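Local atomic coordinates of lipid II:glycine glycyltransferase (Staphylococcus aureus, PDB entry 6SNR), a protein that probably attaches the first glycine of the pentaglycine interpeptide bridge to the lysine of lipid II, taking it from glycyl-tRNA during peptidoglycan synthesis. Residues Q25-A30 / A40-V45; L57-V62 / E100-I105. One frame throughout, in Å; residues are numbered along the deposited sequence.

Contact 1. Residues Q25-A30 / A40-V45; sequences QLTKWA and ARRIAV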
ATOM      1  N   GLN A  25      14.272  -3.965  -1.632  1.00 15.58           N
ATOM      2  CA  GLN A  25      15.498  -4.724  -1.398  1.00 14.28           C
ATOM      3  C   GLN A  25      15.284  -6.241  -1.294  1.00 15.33           C
ATOM      4  O   GLN A  25      16.255  -6.979  -1.044  1.00 16.00           O
ATOM      5  CB  GLN A  25      16.266  -4.197  -0.221  1.00 14.22           C
ATOM      6  CG  GLN A  25      16.911  -2.829  -0.476  1.00 14.00           C
ATOM      7  CD  GLN A  25      18.103  -2.987  -1.420  1.00 14.14           C
ATOM      8  OE1 GLN A  25      18.091  -2.624  -2.647  1.00 16.75           O
ATOM      9  NE2 GLN A  25      19.075  -3.582  -0.885  1.00 13.38           N
ATOM     10  N   LEU A  26      14.052  -6.692  -1.447  1.00 15.76           N
ATOM     11  CA  LEU A  26      13.766  -8.152  -1.396  1.00 14.93           C
ATOM     12  C   LEU A  26      14.137  -8.839  -2.690  1.00 14.34           C
ATOM     13  O   LEU A  26      13.947  -8.312  -3.792  1.00 15.59           O
ATOM     14  CB  LEU A  26      12.273  -8.423  -1.082  1.00 16.08           C
ATOM     15  CG  LEU A  26      11.772  -7.893   0.262  1.00 16.83           C
ATOM     16  CD1 LEU A  26      10.289  -8.246   0.413  1.00 17.20           C
ATOM     17  CD2 LEU A  26      12.577  -8.490   1.400  1.00 17.57           C
ATOM     18  N   THR A  27      14.582 -10.103  -2.567  1.00 15.80           N
ATOM     19  CA  THR A  27      14.942 -10.838  -3.731  1.00 15.20           C
ATOM     20  C   THR A  27      13.812 -11.049  -4.752  1.00 16.07           C
ATOM     21  O   THR A  27      14.044 -11.027  -5.944  1.00 17.70           O
ATOM     22  CB  THR A  27      15.644 -12.190  -3.410  1.00 16.47           C
ATOM     23  OG1 THR A  27      14.695 -13.114  -2.834  1.00 18.15           O
ATOM     24  CG2 THR A  27      16.815 -12.033  -2.502  1.00 16.00           C
ATOM     25  N   LYS A  28      12.564 -11.255  -4.278  1.00 15.95           N
ATOM     26  CA  LYS A  28      11.460 -11.446  -5.199  1.00 17.03           C
ATOM     27  C   LYS A  28      11.047 -10.123  -5.881  1.00 15.94           C
ATOM     28  O   LYS A  28      10.479 -10.155  -6.960  1.00 17.38           O
ATOM     29  CB  LYS A  28      10.251 -12.068  -4.481  1.00 18.44           C
ATOM     30  CG  LYS A  28      10.493 -13.443  -3.937  1.00 21.66           C
ATOM     31  CD  LYS A  28      10.787 -14.444  -5.019  1.00 23.50           C
ATOM     32  CE  LYS A  28      10.550 -15.857  -4.471  1.00 24.92           C
ATOM     33  NZ  LYS A  28       9.146 -16.063  -3.965  1.00 28.74           N
ATOM     34  N   TRP A  29      11.377  -8.989  -5.253  1.00 16.61           N
ATOM     35  CA  TRP A  29      11.181  -7.694  -5.965  1.00 16.59           C
ATOM     36  C   TRP A  29      12.146  -7.617  -7.164  1.00 16.81           C
ATOM     37  O   TRP A  29      11.772  -7.220  -8.295  1.00 16.23           O
ATOM     38  CB  TRP A  29      11.395  -6.525  -5.044  1.00 17.70           C
ATOM     39  CG  TRP A  29      11.187  -5.242  -5.754  1.00 18.42           C
ATOM     40  CD1 TRP A  29      12.155  -4.427  -6.269  1.00 19.68           C
ATOM     41  CD2 TRP A  29       9.933  -4.648  -6.103  1.00 22.80           C
ATOM     42  NE1 TRP A  29      11.581  -3.379  -6.914  1.00 22.41           N
ATOM     43  CE2 TRP A  29      10.223  -3.478  -6.825  1.00 23.94           C
ATOM     44  CE3 TRP A  29       8.591  -4.994  -5.881  1.00 25.51           C
ATOM     45  CZ2 TRP A  29       9.231  -2.628  -7.283  1.00 27.38           C
ATOM     46  CZ3 TRP A  29       7.613  -4.173  -6.358  1.00 28.83           C
ATOM     47  CH2 TRP A  29       7.936  -2.996  -7.059  1.00 27.55           C
ATOM     48  N   ALA A  30      13.397  -8.016  -6.957  1.00 17.59           N
ATOM     49  CA  ALA A  30      14.330  -8.107  -8.111  1.00 19.82           C
ATOM     50  C   ALA A  30      13.815  -8.995  -9.203  1.00 18.99           C
ATOM     51  O   ALA A  30      13.946  -8.669 -10.388  1.00 20.46           O
ATOM     52  CB  ALA A  30      15.713  -8.547  -7.654  1.00 20.69           C
ATOM     53  N   ALA A  40      20.248  -8.535 -11.205  1.00 16.87           N
ATOM     54  CA  ALA A  40      20.566  -8.334  -9.828  1.00 16.61           C
ATOM     55  C   ALA A  40      21.840  -8.999  -9.338  1.00 17.64           C
ATOM     56  O   ALA A  40      22.218 -10.110  -9.811  1.00 17.94           O
ATOM     57  CB  ALA A  40      19.385  -8.768  -8.932  1.00 19.66           C
ATOM     58  N   ARG A  41      22.430  -8.367  -8.340  1.00 16.97           N
ATOM     59  CA  ARG A  41      23.558  -8.912  -7.584  1.00 17.54           C
ATOM     60  C   ARG A  41      23.365  -8.538  -6.154  1.00 17.74           C
ATOM     61  O   ARG A  41      22.741  -7.524  -5.864  1.00 19.70           O
ATOM     62  CB  ARG A  41      24.871  -8.343  -8.116  1.00 17.00           C
ATOM     63  CG  ARG A  41      25.208  -8.841  -9.515  1.00 18.37           C
ATOM     64  CD  ARG A  41      25.624 -10.324  -9.579  1.00 20.06           C
ATOM     65  NE  ARG A  41      26.747 -10.523  -8.718  1.00 22.75           N
ATOM     66  CZ  ARG A  41      28.013 -10.242  -9.057  1.00 24.47           C
ATOM     67  NH1 ARG A  41      28.329  -9.830 -10.281  1.00 25.92           N
ATOM     68  NH2 ARG A  41      28.966 -10.400  -8.162  1.00 26.48           N
ATOM     69  N   ARG A  42      23.854  -9.353  -5.230  1.00 15.01           N
ATOM     70  CA  ARG A  42      23.789  -9.073  -3.807  1.00 15.10           C
ATOM     71  C   ARG A  42      25.168  -8.970  -3.180  1.00 15.33           C
ATOM     72  O   ARG A  42      26.139  -9.600  -3.650  1.00 18.04           O
ATOM     73  CB  ARG A  42      22.933 -10.140  -3.047  1.00 16.01           C
ATOM     74  CG  ARG A  42      21.440 -10.094  -3.369  1.00 17.59           C
ATOM     75  CD  ARG A  42      20.667 -10.852  -2.303  1.00 17.00           C
ATOM     76  NE  ARG A  42      20.814 -12.329  -2.499  1.00 16.61           N
ATOM     77  CZ  ARG A  42      21.557 -13.125  -1.724  1.00 17.20           C
ATOM     78  NH1 ARG A  42      22.318 -12.650  -0.753  1.00 18.26           N
ATOM     79  NH2 ARG A  42      21.594 -14.444  -1.981  1.00 19.38           N
ATOM     80  N   ILE A  43      25.227  -8.228  -2.089  1.00 14.74           N
ATOM     81  CA  ILE A  43      26.393  -8.100  -1.189  1.00 16.05           C
ATOM     82  C   ILE A  43      25.898  -8.233   0.246  1.00 17.91           C
ATOM     83  O   ILE A  43      24.755  -7.912   0.575  1.00 19.01           O
ATOM     84  CB  ILE A  43      27.183  -6.788  -1.349  1.00 17.07           C
ATOM     85  CG1 ILE A  43      26.294  -5.521  -1.185  1.00 17.91           C
ATOM     86  CG2 ILE A  43      27.799  -6.740  -2.741  1.00 17.52           C
ATOM     87  CD1 ILE A  43      27.014  -4.164  -1.282  1.00 18.61           C
ATOM     88  N   ALA A  44      26.777  -8.709   1.123  1.00 16.85           N
ATOM     89  CA  ALA A  44      26.527  -8.797   2.559  1.00 17.73           C
ATOM     90  C   ALA A  44      27.845  -8.643   3.253  1.00 18.82           C
ATOM     91  O   ALA A  44      28.860  -9.101   2.748  1.00 18.35           O
ATOM     92  CB  ALA A  44      25.824 -10.089   2.948  1.00 18.41           C
ATOM     93  N   VAL A  45      27.835  -7.951   4.376  1.00 19.08           N
ATOM     94  CA  VAL A  45      29.019  -7.765   5.232  1.00 21.13           C
ATOM     95  C   VAL A  45      28.655  -8.011   6.713  1.00 20.98           C
ATOM     96  O   VAL A  45      27.498  -7.877   7.143  1.00 21.56           O
ATOM     97  CB  VAL A  45      29.595  -6.345   5.063  1.00 20.30           C
ATOM     98  CG1 VAL A  45      29.976  -6.033   3.624  1.00 19.58           C
ATOM     99  CG2 VAL A  45      28.630  -5.313   5.621  1.00 20.40           C
TER

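Contact 2. Residues L57-V62 / E100-I105; sequences LLFKKV and EKAYAI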
ATOM      1  N   LEU A  57      21.715  -4.981  -5.533  1.00 14.93           N
ATOM      2  CA  LEU A  57      22.093  -4.066  -6.625  1.00 14.70           C
ATOM      3  C   LEU A  57      21.379  -4.454  -7.865  1.00 16.57           C
ATOM      4  O   LEU A  57      21.410  -5.639  -8.281  1.00 17.73           O
ATOM      5  CB  LEU A  57      23.638  -4.166  -6.872  1.00 14.96           C
ATOM      6  CG  LEU A  57      24.614  -3.589  -5.858  1.00 16.54           C
ATOM      7  CD1 LEU A  57      24.449  -3.993  -4.424  1.00 16.89           C
ATOM      8  CD2 LEU A  57      26.040  -3.923  -6.345  1.00 16.91           C
ATOM      9  N   LEU A  58      20.711  -3.511  -8.527  1.00 15.13           N
ATOM     10  CA  LEU A  58      20.085  -3.759  -9.781  1.00 16.44           C
ATOM     11  C   LEU A  58      20.877  -3.018 -10.837  1.00 16.61           C
ATOM     12  O   LEU A  58      21.147  -1.826 -10.715  1.00 17.13           O
ATOM     13  CB  LEU A  58      18.628  -3.263  -9.818  1.00 18.19           C
ATOM     14  CG  LEU A  58      17.715  -4.053  -8.867  1.00 19.56           C
ATOM     15  CD1 LEU A  58      16.307  -3.434  -8.799  1.00 19.77           C
ATOM     16  CD2 LEU A  58      17.620  -5.485  -9.326  1.00 21.79           C
ATOM     17  N   PHE A  59      21.180  -3.724 -11.905  1.00 15.51           N
ATOM     18  CA  PHE A  59      21.859  -3.133 -13.078  1.00 16.08           C
ATOM     19  C   PHE A  59      21.014  -3.106 -14.327  1.00 17.37           C
ATOM     20  O   PHE A  59      20.285  -4.073 -14.632  1.00 17.08           O
ATOM     21  CB  PHE A  59      23.147  -3.989 -13.390  1.00 15.91           C
ATOM     22  CG  PHE A  59      24.195  -3.877 -12.361  1.00 15.26           C
ATOM     23  CD1 PHE A  59      25.184  -2.933 -12.421  1.00 14.90           C
ATOM     24  CD2 PHE A  59      24.261  -4.770 -11.299  1.00 16.88           C
ATOM     25  CE1 PHE A  59      26.150  -2.837 -11.454  1.00 15.78           C
ATOM     26  CE2 PHE A  59      25.210  -4.665 -10.330  1.00 16.03           C
ATOM     27  CZ  PHE A  59      26.187  -3.701 -10.379  1.00 16.32           C
ATOM     28  N   LYS A  60      21.191  -2.040 -15.137  1.00 17.49           N
ATOM     29  CA  LYS A  60      20.506  -1.966 -16.407  1.00 20.22           C
ATOM     30  C   LYS A  60      21.391  -1.192 -17.365  1.00 20.32           C
ATOM     31  O   LYS A  60      21.936  -0.179 -17.001  1.00 19.52           O
ATOM     32  CB  LYS A  60      19.142  -1.307 -16.318  1.00 20.99           C
ATOM     33  CG  LYS A  60      18.311  -1.364 -17.603  1.00 23.94           C
ATOM     34  CD  LYS A  60      16.901  -0.867 -17.390  1.00 25.73           C
ATOM     35  CE  LYS A  60      16.151  -0.685 -18.693  1.00 27.04           C
ATOM     36  NZ  LYS A  60      14.703  -0.366 -18.457  1.00 28.50           N
ATOM     37  N   LYS A  61      21.482  -1.698 -18.600  1.00 21.97           N
ATOM     38  CA  LYS A  61      22.283  -1.048 -19.650  1.00 23.93           C
ATOM     39  C   LYS A  61      21.689   0.308 -20.020  1.00 22.85           C
ATOM     40  O   LYS A  61      20.467   0.463 -20.141  1.00 26.87           O
ATOM     41  CB  LYS A  61      22.333  -1.961 -20.869  1.00 26.67           C
ATOM     42  CG  LYS A  61      22.992  -1.360 -22.117  1.00 31.66           C
ATOM     43  CD  LYS A  61      22.206  -1.727 -23.373  1.00 38.21           C
ATOM     44  CE  LYS A  61      20.752  -1.283 -23.265  1.00 40.28           C
ATOM     45  NZ  LYS A  61      20.107  -0.756 -24.507  1.00 43.75           N
ATOM     46  N   VAL A  62      22.575   1.289 -20.208  1.00 24.46           N
ATOM     47  CA  VAL A  62      22.153   2.659 -20.655  1.00 25.60           C
ATOM     48  C   VAL A  62      21.889   2.625 -22.180  1.00 28.05           C
ATOM     49  O   VAL A  62      22.740   2.128 -22.928  1.00 28.89           O
ATOM     50  CB  VAL A  62      23.200   3.725 -20.285  1.00 25.82           C
ATOM     51  CG1 VAL A  62      22.718   5.099 -20.736  1.00 27.50           C
ATOM     52  CG2 VAL A  62      23.486   3.777 -18.784  1.00 25.32           C
ATOM     53  N   GLU A 100      30.701  -4.234 -13.964  1.00 19.14           N
ATOM     54  CA  GLU A 100      29.551  -4.066 -14.812  1.00 20.26           C
ATOM     55  C   GLU A 100      29.532  -2.759 -15.658  1.00 19.06           C
ATOM     56  O   GLU A 100      28.545  -2.479 -16.324  1.00 19.50           O
ATOM     57  CB  GLU A 100      28.246  -4.150 -14.003  1.00 19.54           C
ATOM     58  CG  GLU A 100      28.121  -5.469 -13.267  1.00 20.01           C
ATOM     59  CD  GLU A 100      28.109  -6.647 -14.199  1.00 20.21           C
ATOM     60  OE1 GLU A 100      27.483  -6.607 -15.273  1.00 20.60           O
ATOM     61  OE2 GLU A 100      28.737  -7.643 -13.776  1.00 24.67           O
ATOM     62  N   LYS A 101      30.657  -2.041 -15.641  1.00 22.32           N
ATOM     63  CA  LYS A 101      30.852  -0.788 -16.392  1.00 22.49           C
ATOM     64  C   LYS A 101      29.797   0.230 -15.957  1.00 20.42           C
ATOM     65  O   LYS A 101      29.225   0.938 -16.792  1.00 18.83           O
ATOM     66  CB  LYS A 101      30.800  -0.992 -17.920  1.00 24.83           C
ATOM     67  CG  LYS A 101      31.700  -2.106 -18.463  1.00 27.94           C
ATOM     68  CD  LYS A 101      33.163  -1.812 -18.197  1.00 31.56           C
ATOM     69  CE  LYS A 101      34.078  -2.842 -18.866  1.00 36.41           C
ATOM     70  NZ  LYS A 101      35.500  -2.490 -18.577  1.00 40.55           N
ATOM     71  N   ALA A 102      29.522   0.296 -14.669  1.00 19.42           N
ATOM     72  CA  ALA A 102      28.495   1.221 -14.180  1.00 18.34           C
ATOM     73  C   ALA A 102      29.051   2.662 -14.190  1.00 18.96           C
ATOM     74  O   ALA A 102      30.212   2.870 -13.883  1.00 23.50           O
ATOM     75  CB  ALA A 102      28.050   0.845 -12.784  1.00 18.64           C
ATOM     76  N   TYR A 103      28.218   3.651 -14.559  1.00 19.50           N
ATOM     77  CA  TYR A 103      28.677   5.053 -14.492  1.00 20.10           C
ATOM     78  C   TYR A 103      28.511   5.645 -13.092  1.00 19.42           C
ATOM     79  O   TYR A 103      29.102   6.689 -12.778  1.00 19.96           O
ATOM     80  CB  TYR A 103      27.975   5.909 -15.560  1.00 20.44           C
ATOM     81  CG  TYR A 103      26.524   6.174 -15.296  1.00 20.79           C
ATOM     82  CD1 TYR A 103      26.135   7.197 -14.434  1.00 20.39           C
ATOM     83  CD2 TYR A 103      25.545   5.418 -15.905  1.00 20.88           C
ATOM     84  CE1 TYR A 103      24.774   7.451 -14.221  1.00 20.70           C
ATOM     85  CE2 TYR A 103      24.189   5.665 -15.691  1.00 19.97           C
ATOM     86  CZ  TYR A 103      23.825   6.657 -14.839  1.00 19.83           C
ATOM     87  OH  TYR A 103      22.476   6.912 -14.635  1.00 23.85           O
ATOM     88  N   ALA A 104      27.719   4.983 -12.222  1.00 16.98           N
ATOM     89  CA  ALA A 104      27.484   5.408 -10.839  1.00 15.56           C
ATOM     90  C   ALA A 104      26.756   4.292 -10.060  1.00 15.34           C
ATOM     91  O   ALA A 104      26.167   3.419 -10.706  1.00 17.49           O
ATOM     92  CB  ALA A 104      26.593   6.665 -10.824  1.00 16.78           C
ATOM     93  N   ILE A 105      26.820   4.437  -8.751  1.00 16.79           N
ATOM     94  CA  ILE A 105      26.075   3.635  -7.767  1.00 16.05           C
ATOM     95  C   ILE A 105      25.102   4.608  -7.097  1.00 17.91           C
ATOM     96  O   ILE A 105      25.500   5.533  -6.406  1.00 18.16           O
ATOM     97  CB  ILE A 105      26.982   3.042  -6.688  1.00 18.02           C
ATOM     98  CG1 ILE A 105      27.963   2.045  -7.314  1.00 17.82           C
ATOM     99  CG2 ILE A 105      26.151   2.372  -5.578  1.00 18.97           C
ATOM    100  CD1 ILE A 105      29.131   1.772  -6.410  1.00 18.26           C
TER

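Contact 1. Residues Q25-A30 / A40-V45
Two small touches join 25-30 to 40-45: Ala-30 meets Ala-40 methyl to methyl, CB to CB 3.9 Å, and the methyl of Thr-27 lies against the bent chain of Arg-42. Thr-27 CG2 sits 4.0 Å from both CD and NE of Arg-42, approaching the guanidinium obliquely while the two side chains cross at a slant. The threonine's rotamer divides its work. With chi1 at 70°, OG1 is tucked between the backbone N and the carbonyl carbon and hydrogen-bonds Asp-12, leaving CG2, anti to the carbonyl carbon, to face the arginine. Arg-42 runs extended through chi2 and then bends at chi3 (-76°), so that its CD-NE corner is offered to the methyl and the guanidinium is carried past it; NH2 bonds Asn-8 OD1 and the carbonyl O of Ile-6. The link across the segments is therefore van der Waals packing, while Thr-27 OG1 and Arg-42 NH1 and NH2 are satisfied elsewhere.

Leu-26 is the N-cap of helix 27-33, whose first turn closes with Ala-30 N to Leu-26 O at 3.2 Å. Thr-27 and Ala-30, three residues apart, put this turn against the face of strand 39-47 that carries Ala-40 and Arg-42. Helix 8-17 packs beside both segments, strand 50-61 pairs with 39-47, and Ile-43 and Val-45 reach helix 83-99.

Contact 2. Residues L57-V62 / E100-I105
Glu-100 lays the aliphatic part of its side chain over one face of the Phe-59 ring. CG stands 3.9 Å from the Phe-59 ring centroid and 15° off the ring normal, a CH-pi contact displaced a little toward the rim. Glu-100 CB sits nearer that rim, 3.6 Å from Phe-59 CE1. The two side chains cross at about a right angle. Glu-100 CG is anti to the carbonyl carbon, and the chain bends at chi2 (-61°), which lifts the carboxylate away from the face while keeping it above the ring, its plane inclined by 59° to that of the phenyl; OE1 hydrogen-bonds the hydroxyl of Tyr-39, whose own ring also meets Phe-59. Ala-102 reaches the same phenyl from a different direction: its CB lies near the ring plane, at the edge, 4.4 Å from Phe-59 CE1.

Further along, Val-62 and Tyr-103 form a second touch. Val-62 CG2 pushes against the edge of the tyrosine ring, near its plane, 3.7 Å from Tyr-103 CE2 and 3.9 Å from CD2. The first torsion of Tyr-103 sets CG between its backbone N and carbonyl carbon, which turns the ring back toward Val-62; its hydroxyl bonds Glu-401. Helix 394-400 adds Ile-400, which touches both Val-62 and Tyr-103.

The Schellman motif that ends helix 83-99 runs into 100-105, with Lys-101, at positive phi, as C-prime; the turn is consistent with Glu-100 arriving over the face of the phenylalanine and Ala-102 at its edge. Chemically, then, the junction is an apolar one: carbon meets carbon throughout, while the acid and the phenol hydroxyl at its margins send their polarity to Tyr-39 and Glu-401.

How the contacts relate
Contact 1 closes before contact 2 opens, and their centres lie 15 Å apart on the same side of the chain's centre. Both draw on one mixed sheet, in which strands 39-47 and 50-61 follow each other along the chain and pair antiparallel, the Arg-41 O to Leu-57 N distance of 2.8 Å marking a probable hydrogen bond. Packing joins them too, since Leu-58 CD2 sits 3.7 Å from Ala-40 CB and 4.0 Å from Ala-30 CB. Contact 2 lies within the sheet, spanning strand 68-78 between 50-61 and 102-107, where helix 83-99 leads in. Ala-40 and Leu-58 face helix 27-33, Ile-43 and Phe-59 helix 83-99, so the contacts pack helices on opposite faces of the sheet.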